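Local atomic coordinates of aminotransferase class-III (Sphaerobacter thermophilus DSM 20745, PDB entry 6K8H), a protein that is a class-III aminotransferase, also called an omega-transaminase, that forms a two-chain assembly and is built round a mixed seven-stranded sheet. Residues Arg139-Cys153 and Ser157-Gly169. Residues are numbered along the deposited sequence; the frame is centred on the assembly and turned at random.
Sequences RAYTGRPRIAKFDGC and SYDFAEVSTQSSG
Lys149 drives its ammonium group into a cage of three backbone carbonyls: NZ lies 2.7 Å from Val163 O and 2.9 Å from Ala161 O, and donates a third bond to Cys153 O. The first two oxygens take the amine tilted out of their carbonyl planes, the third in plane. A bend at chi3 (-73°) turns the otherwise extended chain, and three bonds fix a buried cation's rotation. At one end of the contact, Arg139 sets NH2 over one face of the Phe160 ring, 3.4 Å from CD2, in a cation-pi contact. The guanidinium stands steeply on the ring, their planes 75° apart. Its NE is held by Pro145 O, while NH1 salt-bridges Asp159 of the second subunit, which also bonds Tyr158 OH. Between this pair and the lysine, Ile147 CD1 touches Phe160 CB at 4.1 Å. This is the alpha/beta core of a PLP-type aminotransferase: strand 146-150, which follows helix 127-142, belongs to the central mixed sheet, and the chain returns so that 160-165 runs alongside the strand and past its end. There Gly152 N donates to Ser164 O at 2.8 Å. Asp151, its CG anti to the backbone N (chi1 -163°), brings OD2 to Ser167 OG, modelled at a doubtfully short 2.4 Å; that OG in turn accepts from Gly169 N, an ST turn. A water joins Asp151 OD1 to Ser168 N, and Tyr386 OH bonds OD2.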
ATOM      1  N   ARG B 139       2.721   5.760  18.179  1.00  8.29           N
ATOM      2  CA  ARG B 139       2.898   7.182  18.468  1.00  8.07           C
ATOM      3  C   ARG B 139       1.629   7.781  19.069  1.00  8.33           C
ATOM      4  O   ARG B 139       1.698   8.556  20.030  1.00 10.07           O
ATOM      5  CB  ARG B 139       3.304   7.947  17.209  1.00  7.96           C
ATOM      6  CG  ARG B 139       4.724   7.658  16.698  1.00  9.69           C
ATOM      7  CD  ARG B 139       5.318   8.871  15.983  1.00  9.07           C
ATOM      8  NE  ARG B 139       6.400   8.518  15.053  1.00  7.94           N
ATOM      9  CZ  ARG B 139       6.234   8.336  13.744  1.00 12.99           C
ATOM     10  NH1 ARG B 139       5.031   8.461  13.201  1.00  9.46           N
ATOM     11  NH2 ARG B 139       7.267   8.023  12.973  1.00 11.05           N
ATOM     12  N   ALA B 140       0.460   7.455  18.506  1.00  7.87           N
ATOM     13  CA  ALA B 140      -0.784   8.036  19.015  1.00  9.09           C
ATOM     14  C   ALA B 140      -1.113   7.523  20.404  1.00 11.39           C
ATOM     15  O   ALA B 140      -1.716   8.242  21.208  1.00 12.54           O
ATOM     16  CB  ALA B 140      -1.953   7.725  18.071  1.00  5.73           C
ATOM     17  N   TYR B 141      -0.775   6.267  20.677  1.00  8.97           N
ATOM     18  CA  TYR B 141      -1.110   5.661  21.950  1.00 10.84           C
ATOM     19  C   TYR B 141      -0.210   6.203  23.052  1.00 11.70           C
ATOM     20  O   TYR B 141      -0.689   6.605  24.118  1.00 11.52           O
ATOM     21  CB  TYR B 141      -0.977   4.139  21.848  1.00 11.81           C
ATOM     22  CG  TYR B 141      -1.353   3.455  23.126  1.00  9.81           C
ATOM     23  CD1 TYR B 141      -2.681   3.322  23.502  1.00 10.78           C
ATOM     24  CD2 TYR B 141      -0.376   2.983  23.982  1.00 13.29           C
ATOM     25  CE1 TYR B 141      -3.033   2.717  24.707  1.00 15.25           C
ATOM     26  CE2 TYR B 141      -0.706   2.379  25.173  1.00 14.52           C
ATOM     27  CZ  TYR B 141      -2.030   2.247  25.535  1.00 18.81           C
ATOM     28  OH  TYR B 141      -2.329   1.636  26.731  1.00 22.81           O
ATOM     29  N   THR B 142       1.095   6.252  22.796  1.00  9.89           N
ATOM     30  CA  THR B 142       2.058   6.675  23.801  1.00 11.11           C
ATOM     31  C   THR B 142       2.326   8.168  23.772  1.00  9.44           C
ATOM     32  O   THR B 142       2.782   8.714  24.778  1.00 11.39           O
ATOM     33  CB  THR B 142       3.393   5.948  23.610  1.00 10.54           C
ATOM     34  OG1 THR B 142       4.029   6.445  22.426  1.00  8.55           O
ATOM     35  CG2 THR B 142       3.188   4.427  23.504  1.00  5.54           C
ATOM     36  N   GLY B 143       2.085   8.831  22.641  1.00 10.45           N
ATOM     37  CA  GLY B 143       2.400  10.236  22.472  1.00 10.56           C
ATOM     38  C   GLY B 143       3.844  10.537  22.145  1.00 13.37           C
ATOM     39  O   GLY B 143       4.188  11.716  21.972  1.00 10.84           O
ATOM     40  N   ARG B 144       4.749   9.462  22.060  1.00  8.87           N
ATOM     41  CA  ARG B 144       6.188   9.633  21.933  1.00  9.94           C
ATOM     42  C   ARG B 144       6.608   9.596  20.463  1.00 10.98           C
ATOM     43  O   ARG B 144       5.954   8.958  19.635  1.00 11.68           O
ATOM     44  CB  ARG B 144       6.922   8.543  22.725  1.00 10.19           C
ATOM     45  CG  ARG B 144       6.492   8.462  24.215  1.00 10.40           C
ATOM     46  CD  ARG B 144       7.166   7.289  24.930  1.00 12.93           C
ATOM     47  NE  ARG B 144       6.642   7.049  26.281  1.00 12.68           N
ATOM     48  CZ  ARG B 144       6.896   5.949  26.989  1.00 15.28           C
ATOM     49  NH1 ARG B 144       7.668   4.997  26.472  1.00 12.60           N
ATOM     50  NH2 ARG B 144       6.391   5.794  28.215  1.00 13.87           N
ATOM     51  N   PRO B 145       7.677  10.275  20.101  1.00 11.48           N
ATOM     52  CA  PRO B 145       7.986  10.440  18.672  1.00 10.64           C
ATOM     53  C   PRO B 145       8.875   9.364  18.057  1.00 13.08           C
ATOM     54  O   PRO B 145       8.732   9.068  16.863  1.00 10.85           O
ATOM     55  CB  PRO B 145       8.673  11.809  18.635  1.00 14.04           C
ATOM     56  CG  PRO B 145       9.346  11.919  19.976  1.00 13.51           C
ATOM     57  CD  PRO B 145       8.444  11.200  20.956  1.00 12.38           C
ATOM     58  N   ARG B 146       9.791   8.777  18.827  1.00 11.66           N
ATOM     59  CA  ARG B 146      10.807   7.907  18.244  1.00 12.22           C
ATOM     60  C   ARG B 146      10.385   6.439  18.256  1.00 11.87           C
ATOM     61  O   ARG B 146       9.524   6.009  19.024  1.00  7.85           O
ATOM     62  CB  ARG B 146      12.137   8.049  18.983  1.00 12.43           C
ATOM     63  CG  ARG B 146      12.725   9.434  18.895  1.00 20.35           C
ATOM     64  CD  ARG B 146      14.061   9.520  19.580  1.00 21.56           C
ATOM     65  NE  ARG B 146      14.715  10.774  19.229  1.00 32.11           N
ATOM     66  CZ  ARG B 146      15.940  11.118  19.611  1.00 35.72           C
ATOM     67  NH1 ARG B 146      16.652  10.296  20.371  1.00 28.69           N
ATOM     68  NH2 ARG B 146      16.446  12.291  19.236  1.00 39.49           N
ATOM     69  N   ILE B 147      11.050   5.654  17.406  1.00  9.61           N
ATOM     70  CA  ILE B 147      10.882   4.210  17.398  1.00  9.68           C
ATOM     71  C   ILE B 147      12.258   3.562  17.396  1.00  9.22           C
ATOM     72  O   ILE B 147      13.264   4.177  17.036  1.00  9.43           O
ATOM     73  CB  ILE B 147      10.067   3.713  16.183  1.00  9.49           C
ATOM     74  CG1 ILE B 147      10.936   3.776  14.923  1.00 10.66           C
ATOM     75  CG2 ILE B 147       8.776   4.527  16.037  1.00 14.81           C
ATOM     76  CD1 ILE B 147      10.359   3.068  13.723  1.00 11.80           C
ATOM     77  N   ALA B 148      12.286   2.300  17.802  1.00  9.13           N
ATOM     78  CA  ALA B 148      13.483   1.481  17.754  1.00  9.18           C
ATOM     79  C   ALA B 148      13.232   0.311  16.819  1.00  6.51           C
ATOM     80  O   ALA B 148      12.131  -0.247  16.792  1.00  8.34           O
ATOM     81  CB  ALA B 148      13.870   0.975  19.150  1.00  8.14           C
ATOM     82  N   LYS B 149      14.249  -0.034  16.043  1.00  7.01           N
ATOM     83  CA  LYS B 149      14.238  -1.239  15.207  1.00  6.98           C
ATOM     84  C   LYS B 149      15.628  -1.850  15.245  1.00  7.10           C
ATOM     85  O   LYS B 149      16.547  -1.284  15.831  1.00  9.53           O
ATOM     86  CB  LYS B 149      13.817  -0.935  13.769  1.00  9.21           C
ATOM     87  CG  LYS B 149      14.738   0.053  13.073  1.00  7.53           C
ATOM     88  CD  LYS B 149      14.519  -0.012  11.586  1.00  9.89           C
ATOM     89  CE  LYS B 149      15.099  -1.279  11.010  1.00  9.33           C
ATOM     90  NZ  LYS B 149      15.194  -1.190   9.526  1.00 10.73           N
ATOM     91  N   PHE B 150      15.797  -3.002  14.600  1.00  8.53           N
ATOM     92  CA  PHE B 150      17.039  -3.758  14.690  1.00  7.54           C
ATOM     93  C   PHE B 150      17.869  -3.626  13.414  1.00  7.72           C
ATOM     94  O   PHE B 150      17.338  -3.670  12.302  1.00  8.63           O
ATOM     95  CB  PHE B 150      16.740  -5.226  15.028  1.00  7.79           C
ATOM     96  CG  PHE B 150      16.240  -5.401  16.438  1.00  9.06           C
ATOM     97  CD1 PHE B 150      14.901  -5.207  16.748  1.00  7.77           C
ATOM     98  CD2 PHE B 150      17.130  -5.659  17.472  1.00  7.54           C
ATOM     99  CE1 PHE B 150      14.444  -5.315  18.064  1.00  7.89           C
ATOM    100  CE2 PHE B 150      16.683  -5.778  18.785  1.00  7.55           C
ATOM    101  CZ  PHE B 150      15.334  -5.608  19.079  1.00  9.12           C
ATOM    102  N   ASP B 151      19.177  -3.464  13.607  1.00  9.31           N
ATOM    103  CA  ASP B 151      20.135  -3.274  12.522  1.00 10.32           C
ATOM    104  C   ASP B 151      20.040  -4.383  11.477  1.00  8.73           C
ATOM    105  O   ASP B 151      19.956  -5.572  11.809  1.00 11.40           O
ATOM    106  CB  ASP B 151      21.540  -3.232  13.117  1.00  9.05           C
ATOM    107  CG  ASP B 151      22.553  -2.634  12.179  1.00  9.63           C
ATOM    108  OD1 ASP B 151      22.168  -1.813  11.329  1.00  9.87           O
ATOM    109  OD2 ASP B 151      23.747  -2.963  12.300  1.00 11.48           O
ATOM    110  N   GLY B 152      20.040  -3.990  10.206  1.00  9.19           N
ATOM    111  CA  GLY B 152      20.066  -4.947   9.116  1.00  8.34           C
ATOM    112  C   GLY B 152      18.746  -5.610   8.797  1.00 10.93           C
ATOM    113  O   GLY B 152      18.725  -6.573   8.017  1.00 11.26           O
ATOM    114  N   CYS B 153      17.638  -5.117   9.332  1.00  9.59           N
ATOM    115  CA  CYS B 153      16.357  -5.777   9.157  1.00  7.57           C
ATOM    116  C   CYS B 153      15.427  -4.967   8.263  1.00 10.13           C
ATOM    117  O   CYS B 153      15.368  -3.733   8.350  1.00  9.84           O
ATOM    118  CB  CYS B 153      15.666  -5.991  10.505  1.00  6.29           C
ATOM    119  SG  CYS B 153      16.431  -7.206  11.590  1.00 10.56           S
ATOM    120  N   SER B 157       9.093  -0.013   2.792  1.00  8.71           N
ATOM    121  CA  SER B 157       9.608   1.246   2.255  1.00  8.57           C
ATOM    122  C   SER B 157       9.225   2.485   3.078  1.00 11.14           C
ATOM    123  O   SER B 157       9.528   3.610   2.660  1.00 10.38           O
ATOM    124  CB  SER B 157       9.169   1.407   0.787  1.00 11.19           C
ATOM    125  OG  SER B 157       7.780   1.250   0.639  1.00 12.82           O
ATOM    126  N   TYR B 158       8.541   2.323   4.203  1.00  9.18           N
ATOM    127  CA  TYR B 158       8.223   3.465   5.059  1.00  8.76           C
ATOM    128  C   TYR B 158       9.493   4.063   5.666  1.00  9.50           C
ATOM    129  O   TYR B 158      10.283   3.343   6.287  1.00  9.11           O
ATOM    130  CB  TYR B 158       7.272   3.015   6.157  1.00  8.91           C
ATOM    131  CG  TYR B 158       6.856   4.071   7.163  1.00  7.32           C
ATOM    132  CD1 TYR B 158       6.456   5.337   6.757  1.00  7.71           C
ATOM    133  CD2 TYR B 158       6.830   3.776   8.519  1.00  9.36           C
ATOM    134  CE1 TYR B 158       6.051   6.297   7.687  1.00 11.03           C
ATOM    135  CE2 TYR B 158       6.430   4.720   9.459  1.00  9.89           C
ATOM    136  CZ  TYR B 158       6.051   5.983   9.038  1.00 10.23           C
ATOM    137  OH  TYR B 158       5.645   6.920   9.962  1.00 10.00           O
ATOM    138  N   ASP B 159       9.659   5.390   5.534  1.00  7.88           N
ATOM    139  CA  ASP B 159      10.905   6.080   5.901  1.00 12.06           C
ATOM    140  C   ASP B 159      11.504   5.604   7.228  1.00  9.86           C
ATOM    141  O   ASP B 159      12.683   5.229   7.305  1.00 12.51           O
ATOM    142  CB  ASP B 159      10.660   7.592   6.007  1.00 11.39           C
ATOM    143  CG  ASP B 159      10.260   8.228   4.690  1.00 15.58           C
ATOM    144  OD1 ASP B 159       9.313   7.725   4.061  1.00 15.57           O
ATOM    145  OD2 ASP B 159      10.867   9.255   4.303  1.00 18.04           O
ATOM    146  N   PHE B 160      10.705   5.648   8.293  1.00  8.45           N
ATOM    147  CA  PHE B 160      11.223   5.346   9.622  1.00 10.57           C
ATOM    148  C   PHE B 160      11.533   3.860   9.786  1.00  9.38           C
ATOM    149  O   PHE B 160      12.497   3.506  10.476  1.00 12.09           O
ATOM    150  CB  PHE B 160      10.220   5.836  10.677  1.00  9.01           C
ATOM    151  CG  PHE B 160       9.960   7.314  10.605  1.00 10.53           C
ATOM    152  CD1 PHE B 160      10.842   8.215  11.178  1.00 12.16           C
ATOM    153  CD2 PHE B 160       8.857   7.805   9.935  1.00 13.45           C
ATOM    154  CE1 PHE B 160      10.617   9.578  11.098  1.00 11.31           C
ATOM    155  CE2 PHE B 160       8.626   9.165   9.850  1.00 15.48           C
ATOM    156  CZ  PHE B 160       9.510  10.051  10.441  1.00 12.29           C
ATOM    157  N   ALA B 161      10.755   2.983   9.139  1.00 10.38           N
ATOM    158  CA  ALA B 161      10.952   1.544   9.277  1.00  8.02           C
ATOM    159  C   ALA B 161      12.149   1.030   8.488  1.00 11.75           C
ATOM    160  O   ALA B 161      12.672  -0.046   8.803  1.00 10.04           O
ATOM    161  CB  ALA B 161       9.688   0.804   8.836  1.00  8.60           C
ATOM    162  N   GLU B 162      12.615   1.771   7.486  1.00 10.27           N
ATOM    163  CA  GLU B 162      13.680   1.270   6.637  1.00  9.57           C
ATOM    164  C   GLU B 162      15.073   1.753   7.046  1.00 10.67           C
ATOM    165  O   GLU B 162      16.063   1.292   6.454  1.00  9.81           O
ATOM    166  CB  GLU B 162      13.392   1.636   5.177  1.00 11.30           C
ATOM    167  CG  GLU B 162      13.531   3.102   4.885  1.00 12.34           C
ATOM    168  CD  GLU B 162      13.322   3.434   3.424  1.00 14.18           C
ATOM    169  OE1 GLU B 162      12.960   2.525   2.647  1.00 13.90           O
ATOM    170  OE2 GLU B 162      13.510   4.610   3.054  1.00 12.32           O
ATOM    171  N   VAL B 163      15.189   2.619   8.062  1.00  7.37           N
ATOM    172  CA  VAL B 163      16.510   3.068   8.507  1.00  9.49           C
ATOM    173  C   VAL B 163      17.359   1.856   8.879  1.00  7.96           C
ATOM    174  O   VAL B 163      16.888   0.941   9.558  1.00  8.17           O
ATOM    175  CB  VAL B 163      16.375   4.048   9.688  1.00  8.27           C
ATOM    176  CG1 VAL B 163      17.711   4.197  10.422  1.00 11.75           C
ATOM    177  CG2 VAL B 163      15.892   5.405   9.214  1.00  7.84           C
ATOM    178  N   SER B 164      18.601   1.818   8.384  1.00  9.28           N
ATOM    179  CA  SER B 164      19.539   0.727   8.668  1.00  9.76           C
ATOM    180  C   SER B 164      19.045  -0.627   8.150  1.00 10.92           C
ATOM    181  O   SER B 164      19.390  -1.670   8.712  1.00 12.12           O
ATOM    182  CB  SER B 164      19.880   0.634  10.163  1.00  9.93           C
ATOM    183  OG  SER B 164      20.609   1.769  10.592  1.00  8.36           O
ATOM    184  N   THR B 165      18.234  -0.647   7.084  1.00  9.65           N
ATOM    185  CA  THR B 165      17.878  -1.932   6.478  1.00 10.77           C
ATOM    186  C   THR B 165      19.136  -2.681   6.039  1.00  8.97           C
ATOM    187  O   THR B 165      19.235  -3.903   6.193  1.00  8.69           O
ATOM    188  CB  THR B 165      16.945  -1.736   5.283  1.00 10.56           C
ATOM    189  OG1 THR B 165      15.692  -1.208   5.722  1.00  8.26           O
ATOM    190  CG2 THR B 165      16.707  -3.073   4.581  1.00 10.88           C
ATOM    191  N   GLN B 166      20.108  -1.956   5.509  1.00  9.83           N
ATOM    192  CA  GLN B 166      21.455  -2.469   5.307  1.00 14.26           C
ATOM    193  C   GLN B 166      22.343  -1.854   6.381  1.00 14.52           C
ATOM    194  O   GLN B 166      22.502  -0.628   6.434  1.00 17.46           O
ATOM    195  CB  GLN B 166      21.965  -2.142   3.901  1.00 18.18           C
ATOM    196  CG  GLN B 166      23.469  -2.138   3.797  1.00 26.31           C
ATOM    197  CD  GLN B 166      23.959  -2.449   2.407  1.00 39.19           C
ATOM    198  OE1 GLN B 166      23.176  -2.821   1.529  1.00 49.41           O
ATOM    199  NE2 GLN B 166      25.266  -2.297   2.195  1.00 34.89           N
ATOM    200  N   SER B 167      22.885  -2.696   7.254  1.00  9.96           N
ATOM    201  CA  SER B 167      23.787  -2.225   8.297  1.00 13.19           C
ATOM    202  C   SER B 167      24.994  -1.514   7.677  1.00 13.31           C
ATOM    203  O   SER B 167      25.476  -1.882   6.601  1.00 13.61           O
ATOM    204  CB  SER B 167      24.246  -3.392   9.173  1.00 15.43           C
ATOM    205  OG  SER B 167      25.037  -2.928  10.250  1.00 13.17           O
ATOM    206  N   SER B 168      25.465  -0.463   8.365  1.00 11.98           N
ATOM    207  CA  SER B 168      26.774   0.106   8.051  1.00 17.13           C
ATOM    208  C   SER B 168      27.886  -0.932   8.083  1.00 19.15           C
ATOM    209  O   SER B 168      28.898  -0.774   7.391  1.00 20.42           O
ATOM    210  CB  SER B 168      27.081   1.268   8.999  1.00 17.61           C
ATOM    211  OG  SER B 168      27.566   0.802  10.246  1.00 15.63           O
ATOM    212  N   GLY B 169      27.737  -1.990   8.876  1.00 19.27           N
ATOM    213  CA  GLY B 169      28.775  -3.004   9.028  1.00 19.56           C
ATOM    214  C   GLY B 169      29.556  -2.917  10.322  1.00 21.29           C
ATOM    215  O   GLY B 169      30.053  -3.939  10.790  1.00 26.87           O
TER
HETATM  216  O   HOH W   1      24.066  -0.019  10.850  1.00 12.07           O